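Local coordinates for exodeoxyribonuclease III (Methanosarcina mazei, PDB 5J8N), which probably cuts DNA at abasic sites and trims double-stranded DNA from its 3' ends, as a magnesium-dependent nuclease of the AP/ExoA repair family, at residues I7-N12 against K20-L25; Y59-E64 against S69-F74; K84-E89 against G95-T100. The protein carries 3 engineered substitutions. All blocks are in the same frame, centred on the assembly; numbering follows the deposited sequence.

Interaction 1 (I7-N12 against K20-L25); sequences ISWNVN and KGFLDL. With MG (magnesium ion), chain B.
Ile7, Trp9 and Val11, at the C-terminal end of strand 3-10 and just beyond it, pack on Phe22 and Leu25 in the first turn of helix 22-27, a wholly apolar contact between a strand of the six-stranded sheet and a helix covering one of its faces. The Trp9 ring slides past Phe22 in the opposite direction: Trp9 CE3 lies 3.9 Å from Phe22 CD1, in the plane of the Phe22 ring and at its edge. The same CE3 carbon is met obliquely by Leu25 CD1 at 4.0 Å. CD1 of Leu25 also touches Ile7 CD1 at 4.0 Å, the two side chains reaching toward each other tip to tip. A common first torsion serves this layer, for Ile7, Trp9, Phe22 and Leu25 all turn the branch that makes the contact away from the backbone N (chi1 of Leu25 180°). Val11 CG1 lies 4.3 Å from Phe22 CD1 and rests 3.7 Å above the plane of the Trp9 ring, toward its rim.

Asn10, on the strand's other side, and Asn12 in the loop that follows lead to the metal site. Asn10 OD1 accepts the backbone N of Asn12 at 2.9 Å, an Asx turn, and is 2.7 Å from the oxygen of a donating water that is itself a magnesium ligand. Through the turn Asn12 OD1 is brought to the magnesium ion at 2.1 Å; Glu38 and four waters complete the six ligands. Asn10, predicted to bind metal, is thus seen here in the second shell, its ND2 bonded to Asp151.

Trp9 NE1 donates to the backbone O of His248. Phe22 also packs on Leu14 and Ala17 of helix 14-18 and on Val34 and Val36 of the adjoining strand 33-37.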
# COMPACT_ATOMS: atom_id res chain seq x y z
N ILE A 7 -4.08 6.38 6.16
CA ILE A 7 -2.99 5.52 6.63
C ILE A 7 -3.14 4.19 5.90
O ILE A 7 -4.25 3.76 5.57
CB ILE A 7 -3.03 5.39 8.16
CG1 ILE A 7 -1.78 4.67 8.71
CG2 ILE A 7 -4.32 4.66 8.67
CD1 ILE A 7 -1.62 4.89 10.23
N SER A 8 -2.02 3.56 5.59
CA SER A 8 -1.91 2.35 4.81
C SER A 8 -0.96 1.41 5.51
O SER A 8 0.14 1.85 5.93
CB SER A 8 -1.40 2.71 3.43
OG SER A 8 -1.18 1.54 2.60
N TRP A 9 -1.33 0.15 5.65
CA TRP A 9 -0.55 -0.74 6.47
C TRP A 9 -0.63 -2.17 5.97
O TRP A 9 -1.73 -2.74 5.92
CB TRP A 9 -1.07 -0.69 7.94
CG TRP A 9 -0.16 -1.37 8.95
CD1 TRP A 9 1.15 -1.74 8.81
CD2 TRP A 9 -0.52 -1.68 10.30
NE1 TRP A 9 1.65 -2.28 10.02
CE2 TRP A 9 0.62 -2.22 10.95
CE3 TRP A 9 -1.69 -1.50 11.03
CZ2 TRP A 9 0.60 -2.66 12.27
CZ3 TRP A 9 -1.71 -1.90 12.36
CH2 TRP A 9 -0.56 -2.49 12.96
N ASN A 10 0.53 -2.79 5.68
CA ASN A 10 0.56 -4.24 5.46
C ASN A 10 0.63 -4.91 6.83
O ASN A 10 1.63 -4.70 7.57
CB ASN A 10 1.77 -4.64 4.61
CG ASN A 10 1.91 -6.14 4.46
OD1 ASN A 10 1.65 -6.90 5.40
ND2 ASN A 10 2.34 -6.59 3.26
N VAL A 11 -0.45 -5.60 7.18
CA VAL A 11 -0.64 -6.12 8.52
C VAL A 11 -0.10 -7.52 8.72
O VAL A 11 -0.07 -8.03 9.84
CB VAL A 11 -2.11 -6.10 8.92
CG1 VAL A 11 -2.58 -4.63 9.11
CG2 VAL A 11 -3.02 -6.82 7.96
N ASN A 12 0.31 -8.17 7.61
CA ASN A 12 0.90 -9.53 7.67
C ASN A 12 -0.04 -10.54 8.35
O ASN A 12 0.38 -11.46 9.05
CB ASN A 12 2.30 -9.55 8.35
CG ASN A 12 3.19 -10.71 7.86
OD1 ASN A 12 3.19 -11.06 6.63
ND2 ASN A 12 4.01 -11.20 8.75
N LYS A 20 -3.21 -7.14 18.04
CA LYS A 20 -1.95 -6.47 18.29
C LYS A 20 -2.01 -5.01 17.91
O LYS A 20 -1.01 -4.40 17.62
CB LYS A 20 -0.83 -7.14 17.48
CG LYS A 20 -0.55 -8.51 17.89
CD LYS A 20 -0.14 -8.52 19.32
CE LYS A 20 0.46 -9.84 19.69
NZ LYS A 20 1.02 -9.74 21.08
N GLY A 21 -3.21 -4.48 17.93
CA GLY A 21 -3.34 -3.03 17.83
C GLY A 21 -4.10 -2.54 16.63
O GLY A 21 -4.37 -1.31 16.56
N PHE A 22 -4.34 -3.38 15.62
CA PHE A 22 -5.02 -2.85 14.47
C PHE A 22 -6.38 -2.28 14.87
O PHE A 22 -6.77 -1.21 14.35
CB PHE A 22 -5.18 -3.90 13.35
CG PHE A 22 -6.02 -3.36 12.23
CD1 PHE A 22 -5.47 -2.38 11.41
CD2 PHE A 22 -7.37 -3.68 12.15
CE1 PHE A 22 -6.25 -1.77 10.45
CE2 PHE A 22 -8.13 -3.08 11.14
CZ PHE A 22 -7.58 -2.14 10.35
N LEU A 23 -7.12 -2.95 15.73
CA LEU A 23 -8.41 -2.45 16.12
C LEU A 23 -8.25 -1.12 16.85
O LEU A 23 -9.06 -0.21 16.69
CB LEU A 23 -9.14 -3.45 17.00
CG LEU A 23 -10.61 -3.70 16.82
CD1 LEU A 23 -10.89 -4.10 15.38
CD2 LEU A 23 -10.89 -4.85 17.78
N ASP A 24 -7.21 -1.01 17.67
CA ASP A 24 -7.00 0.27 18.35
C ASP A 24 -6.81 1.40 17.33
O ASP A 24 -7.37 2.50 17.47
CB ASP A 24 -5.78 0.24 19.28
CG ASP A 24 -5.88 -0.79 20.39
OD1 ASP A 24 -6.99 -1.24 20.74
OD2 ASP A 24 -4.80 -1.13 20.88
N LEU A 25 -6.03 1.10 16.28
CA LEU A 25 -5.76 2.12 15.28
C LEU A 25 -7.05 2.53 14.60
O LEU A 25 -7.33 3.71 14.39
CB LEU A 25 -4.77 1.57 14.26
CG LEU A 25 -4.32 2.43 13.10
CD1 LEU A 25 -2.94 1.94 12.59
CD2 LEU A 25 -5.34 2.31 12.03
MG MG B . 3.78 -10.39 4.78
O HOH W 1 3.80 -8.48 5.64
O HOH W 2 5.74 -10.50 5.22
O HOH W 3 3.84 -12.32 4.06
O HOH W 4 4.18 -9.57 2.84

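Interaction 2 (Y59-E64 against S69-F74); sequences YFVSAE and SGVGTF
Phe60 lays one face of its ring over Gly72, whose CA sits 3.5 Å above the ring plane toward the rim, a CH-pi contact. A chi1 of -80°, CG anti to the carbonyl carbon, carries the ring over the neighbouring strand, and the glycine lets it lie directly on the backbone. The far edge of the same ring points at the face of Phe74 in an offset edge-to-face pair, planes at 86°, with Phe60 CZ 3.6 Å from Phe74 CZ.

Four backbone bonds join the strands into an antiparallel beta hairpin at the edge of the six-stranded sheet; Tyr59 with Thr73 and Val61 with Val71 are hydrogen-bonded pairs flanking the non-hydrogen-bonded pair Phe60 with Gly72. Thr73 N to Tyr59 O, at 2.8 Å, is the shortest.

On the opposite face Val61 and Val71 lie side by side, pointing the same way, and Val61 CG1 is pressed to 3.5 Å from Val71 CG2, tighter than usual for two methyls. Each of these methyls stands between its own backbone N and carbonyl carbon (chi1 of Val61 64°). Near the turn, Ala63 CB approaches Ser69 CB at 4.2 Å, while Ser69 OG bonds to the backbone O of Glu94.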
# COMPACT_ATOMS: atom_id res chain seq x y z
N TYR A 59 -14.55 -2.29 2.99
CA TYR A 59 -14.61 -3.06 1.72
C TYR A 59 -13.39 -3.93 1.65
O TYR A 59 -12.28 -3.44 1.89
CB TYR A 59 -14.67 -2.12 0.50
CG TYR A 59 -15.79 -1.11 0.67
CD1 TYR A 59 -17.09 -1.46 0.39
CD2 TYR A 59 -15.53 0.15 1.20
CE1 TYR A 59 -18.12 -0.55 0.62
CE2 TYR A 59 -16.55 1.01 1.42
CZ TYR A 59 -17.80 0.69 1.13
OH TYR A 59 -18.85 1.55 1.41
N PHE A 60 -13.54 -5.21 1.31
CA PHE A 60 -12.43 -6.14 1.29
C PHE A 60 -12.46 -6.96 0.03
O PHE A 60 -13.58 -7.27 -0.50
CB PHE A 60 -12.51 -7.13 2.48
CG PHE A 60 -12.01 -6.54 3.78
CD1 PHE A 60 -12.85 -5.76 4.57
CD2 PHE A 60 -10.66 -6.67 4.12
CE1 PHE A 60 -12.34 -5.19 5.76
CE2 PHE A 60 -10.14 -6.13 5.31
CZ PHE A 60 -11.00 -5.39 6.12
N VAL A 61 -11.28 -7.38 -0.40
CA VAL A 61 -11.19 -8.39 -1.48
C VAL A 61 -10.28 -9.49 -0.96
O VAL A 61 -9.25 -9.22 -0.29
CB VAL A 61 -10.69 -7.79 -2.80
CG1 VAL A 61 -9.32 -7.28 -2.72
CG2 VAL A 61 -10.82 -8.83 -3.97
N SER A 62 -10.71 -10.71 -1.22
CA SER A 62 -9.96 -11.92 -0.89
C SER A 62 -9.38 -12.58 -2.13
O SER A 62 -10.01 -12.55 -3.22
CB SER A 62 -10.87 -12.96 -0.26
OG SER A 62 -11.06 -12.83 1.16
N ALA A 63 -8.22 -13.21 -1.96
CA ALA A 63 -7.67 -14.07 -2.98
C ALA A 63 -8.48 -15.32 -3.09
O ALA A 63 -9.20 -15.71 -2.16
CB ALA A 63 -6.23 -14.43 -2.65
N GLU A 64 -8.37 -16.02 -4.23
CA GLU A 64 -8.92 -17.36 -4.35
C GLU A 64 -8.23 -18.35 -3.44
O GLU A 64 -8.88 -19.15 -2.82
CB GLU A 64 -8.84 -17.84 -5.82
CG GLU A 64 -9.75 -17.03 -6.75
CD GLU A 64 -9.94 -17.65 -8.14
OE1 GLU A 64 -9.08 -18.46 -8.59
OE2 GLU A 64 -10.95 -17.30 -8.78
N SER A 69 -2.62 -13.16 0.63
CA SER A 69 -2.87 -11.86 0.02
C SER A 69 -4.11 -11.21 0.65
O SER A 69 -4.32 -11.34 1.86
CB SER A 69 -2.95 -12.07 -1.50
OG SER A 69 -3.10 -10.81 -2.17
N GLY A 70 -4.94 -10.51 -0.11
CA GLY A 70 -6.14 -9.83 0.39
C GLY A 70 -5.85 -8.41 0.80
O GLY A 70 -4.80 -8.09 1.40
N VAL A 71 -6.77 -7.51 0.47
CA VAL A 71 -6.64 -6.09 0.88
C VAL A 71 -8.00 -5.55 1.31
O VAL A 71 -9.04 -6.11 0.94
CB VAL A 71 -6.07 -5.17 -0.23
CG1 VAL A 71 -4.70 -5.61 -0.69
CG2 VAL A 71 -7.01 -5.05 -1.43
N GLY A 72 -7.99 -4.49 2.13
CA GLY A 72 -9.26 -3.89 2.54
C GLY A 72 -9.07 -2.40 2.77
O GLY A 72 -7.96 -1.92 3.06
N THR A 73 -10.17 -1.68 2.63
CA THR A 73 -10.21 -0.23 2.83
C THR A 73 -11.38 0.10 3.72
O THR A 73 -12.50 -0.28 3.48
CB THR A 73 -10.38 0.48 1.48
OG1 THR A 73 -9.21 0.23 0.72
CG2 THR A 73 -10.57 2.00 1.64
N PHE A 74 -11.07 0.85 4.77
CA PHE A 74 -12.05 1.49 5.65
C PHE A 74 -12.11 2.97 5.38
O PHE A 74 -11.07 3.61 5.26
CB PHE A 74 -11.65 1.31 7.12
CG PHE A 74 -11.53 -0.11 7.57
CD1 PHE A 74 -10.35 -0.84 7.32
CD2 PHE A 74 -12.57 -0.70 8.27
CE1 PHE A 74 -10.23 -2.16 7.79
CE2 PHE A 74 -12.47 -2.02 8.72
CZ PHE A 74 -11.28 -2.73 8.47

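Interaction 3 (K84-E89 against G95-T100); sequences KGMGIE and GRFLRT
Gly85 N donates to Phe97 O at 3.2 Å, a weak and bent bond with 123° at the hydrogen. It follows directly on the pairing of Lys84 with Leu98, an antiparallel non-hydrogen-bonded pair, and is the last backbone link between the two segments as the chain leaves the sheet. Gly85 has a positive phi, a backbone shape that suits glycine, and its backbone runs close along the Phe97 ring, with Gly85 C 3.4 Å from Phe97 CD1.

Beyond the glycine, Met86 lies over a face of that ring. Met86 CG stands 3.4 Å above the plane, over the ring centre, in a CH-pi contact only 12° off the normal. The sulfur follows obliquely, Met86 SD lying 4.6 Å from the centroid of the Phe97 ring, a Met-aromatic contact. The two side chains cross at about a right angle: Phe97 rises from its strand with CG opposite the backbone N, while the methionine passes over it and bends at its last torsion (chi3 -78°). Tyr135 of helix 119-141 makes an edge-to-face pair with Phe97 and touches Met86.

On the other face of the strand pair, Lys84 and Leu98 run side by side in the same direction, Lys84 CG at 3.7 Å from Leu98 CD1. Beyond CG the lysine is extended, and in one of its two conformers NZ makes a weak bond to the backbone O of Phe60.

Here the outer strand 81-84 of the second sheet passes into the loop before helix 89-92, and Phe97 with Met86 fills the layer between sheet and helix 119-141, as in the four-layered alpha/beta sandwich of DNase I-like nucleases.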
# COMPACT_ATOMS: atom_id res chain seq x y z
N LYS A 84 -13.25 -4.22 -7.39
CA LYS A 84 -12.33 -5.21 -6.88
C LYS A 84 -11.63 -5.75 -8.10
O LYS A 84 -12.24 -6.44 -8.92
CB LYS A 84 -13.07 -6.28 -6.07
CG LYS A 84 -13.71 -5.69 -4.82
CD LYS A 84 -14.65 -6.66 -4.13
CE LYS A 84 -15.20 -6.06 -2.84
NZ LYS A 84 -16.07 -7.00 -2.07
N GLY A 85 -10.39 -5.32 -8.26
CA GLY A 85 -9.51 -5.87 -9.25
C GLY A 85 -9.37 -4.88 -10.40
O GLY A 85 -10.20 -3.95 -10.59
N MET A 86 -8.35 -5.11 -11.21
CA MET A 86 -8.10 -4.30 -12.40
C MET A 86 -8.90 -4.72 -13.62
O MET A 86 -8.87 -4.05 -14.66
CB MET A 86 -6.62 -4.34 -12.77
CG MET A 86 -5.75 -3.62 -11.82
SD MET A 86 -3.96 -3.63 -12.27
CE MET A 86 -3.41 -5.28 -11.79
N GLY A 87 -9.57 -5.87 -13.52
CA GLY A 87 -10.27 -6.47 -14.64
C GLY A 87 -9.43 -7.41 -15.49
O GLY A 87 -9.70 -7.61 -16.67
N ILE A 88 -8.40 -7.98 -14.88
CA ILE A 88 -7.57 -8.99 -15.56
C ILE A 88 -7.54 -10.20 -14.66
O ILE A 88 -7.00 -10.11 -13.56
CB ILE A 88 -6.15 -8.48 -15.82
CG1 ILE A 88 -6.20 -7.25 -16.75
CG2 ILE A 88 -5.26 -9.62 -16.40
CD1 ILE A 88 -4.92 -6.49 -16.79
N GLU A 89 -8.11 -11.30 -15.10
CA GLU A 89 -8.40 -12.44 -14.18
C GLU A 89 -7.13 -12.94 -13.49
O GLU A 89 -7.16 -13.22 -12.27
CB GLU A 89 -9.11 -13.58 -14.92
CG GLU A 89 -9.61 -14.71 -13.99
CD GLU A 89 -8.53 -15.76 -13.63
OE1 GLU A 89 -7.64 -16.03 -14.48
OE2 GLU A 89 -8.58 -16.33 -12.51
N GLY A 95 -6.48 -11.18 -5.34
CA GLY A 95 -7.02 -10.28 -4.31
C GLY A 95 -6.06 -9.25 -3.80
O GLY A 95 -6.00 -8.98 -2.57
N ARG A 96 -5.37 -8.59 -4.73
CA ARG A 96 -4.33 -7.64 -4.42
C ARG A 96 -4.69 -6.20 -4.67
O ARG A 96 -3.86 -5.33 -4.41
CB ARG A 96 -3.10 -7.93 -5.32
CG ARG A 96 -2.45 -9.25 -5.04
CD ARG A 96 -1.28 -9.43 -6.01
NE ARG A 96 -0.70 -10.69 -5.63
CZ ARG A 96 0.08 -10.85 -4.60
NH1 ARG A 96 0.46 -9.80 -3.89
NH2 ARG A 96 0.53 -12.09 -4.29
N PHE A 97 -5.90 -5.92 -5.17
CA PHE A 97 -6.21 -4.60 -5.72
C PHE A 97 -7.62 -4.24 -5.38
O PHE A 97 -8.57 -4.95 -5.71
CB PHE A 97 -6.00 -4.66 -7.24
CG PHE A 97 -6.25 -3.39 -7.96
CD1 PHE A 97 -7.53 -2.99 -8.27
CD2 PHE A 97 -5.15 -2.60 -8.38
CE1 PHE A 97 -7.75 -1.77 -9.04
CE2 PHE A 97 -5.36 -1.43 -9.14
CZ PHE A 97 -6.65 -1.03 -9.41
N LEU A 98 -7.76 -3.09 -4.75
CA LEU A 98 -9.09 -2.58 -4.40
C LEU A 98 -9.20 -1.10 -4.68
O LEU A 98 -8.43 -0.29 -4.11
CB LEU A 98 -9.36 -2.90 -2.91
CG LEU A 98 -10.68 -2.40 -2.35
CD1 LEU A 98 -11.76 -3.09 -3.04
CD2 LEU A 98 -10.74 -2.68 -0.83
N ARG A 99 -10.12 -0.74 -5.55
CA ARG A 99 -10.39 0.65 -5.93
C ARG A 99 -11.62 1.17 -5.23
O ARG A 99 -12.71 0.55 -5.28
CB ARG A 99 -10.54 0.74 -7.44
CG ARG A 99 -11.05 2.09 -7.91
CD ARG A 99 -11.10 2.15 -9.42
NE ARG A 99 -11.79 3.37 -9.87
CZ ARG A 99 -12.03 3.62 -11.13
NH1 ARG A 99 -11.63 2.82 -12.07
NH2 ARG A 99 -12.71 4.73 -11.43
N THR A 100 -11.49 2.33 -4.60
CA THR A 100 -12.63 3.05 -4.05
C THR A 100 -12.52 4.50 -4.52
O THR A 100 -11.51 5.16 -4.24
CB THR A 100 -12.64 2.99 -2.49
OG1 THR A 100 -11.36 3.38 -2.01
CG2 THR A 100 -12.96 1.58 -2.01

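Interactions 1 and 2 belong to the six-stranded sheet and meet where Phe22 CZ packs 3.7 Å from Phe74 CE1. Interaction 3 lies in the other sheet; Leu98 packs on Val71 and Thr73 across the sandwich, and Leu98 CD2 lies 3.2 Å from Tyr59 O. All three contacts are largely buried, although Lys84 in interaction 3 is exposed. Their chemistry follows their position: helix-on-strand packing in interaction 1 is purely apolar, the hairpin of interaction 2 has a full set of backbone bonds, and the strand end of interaction 3, where the pairing stops, has a single weak one. Interaction 1 alone reaches the magnesium ion, whereas Ser69 of interaction 2 lies near Tyr111, a predicted active-site residue.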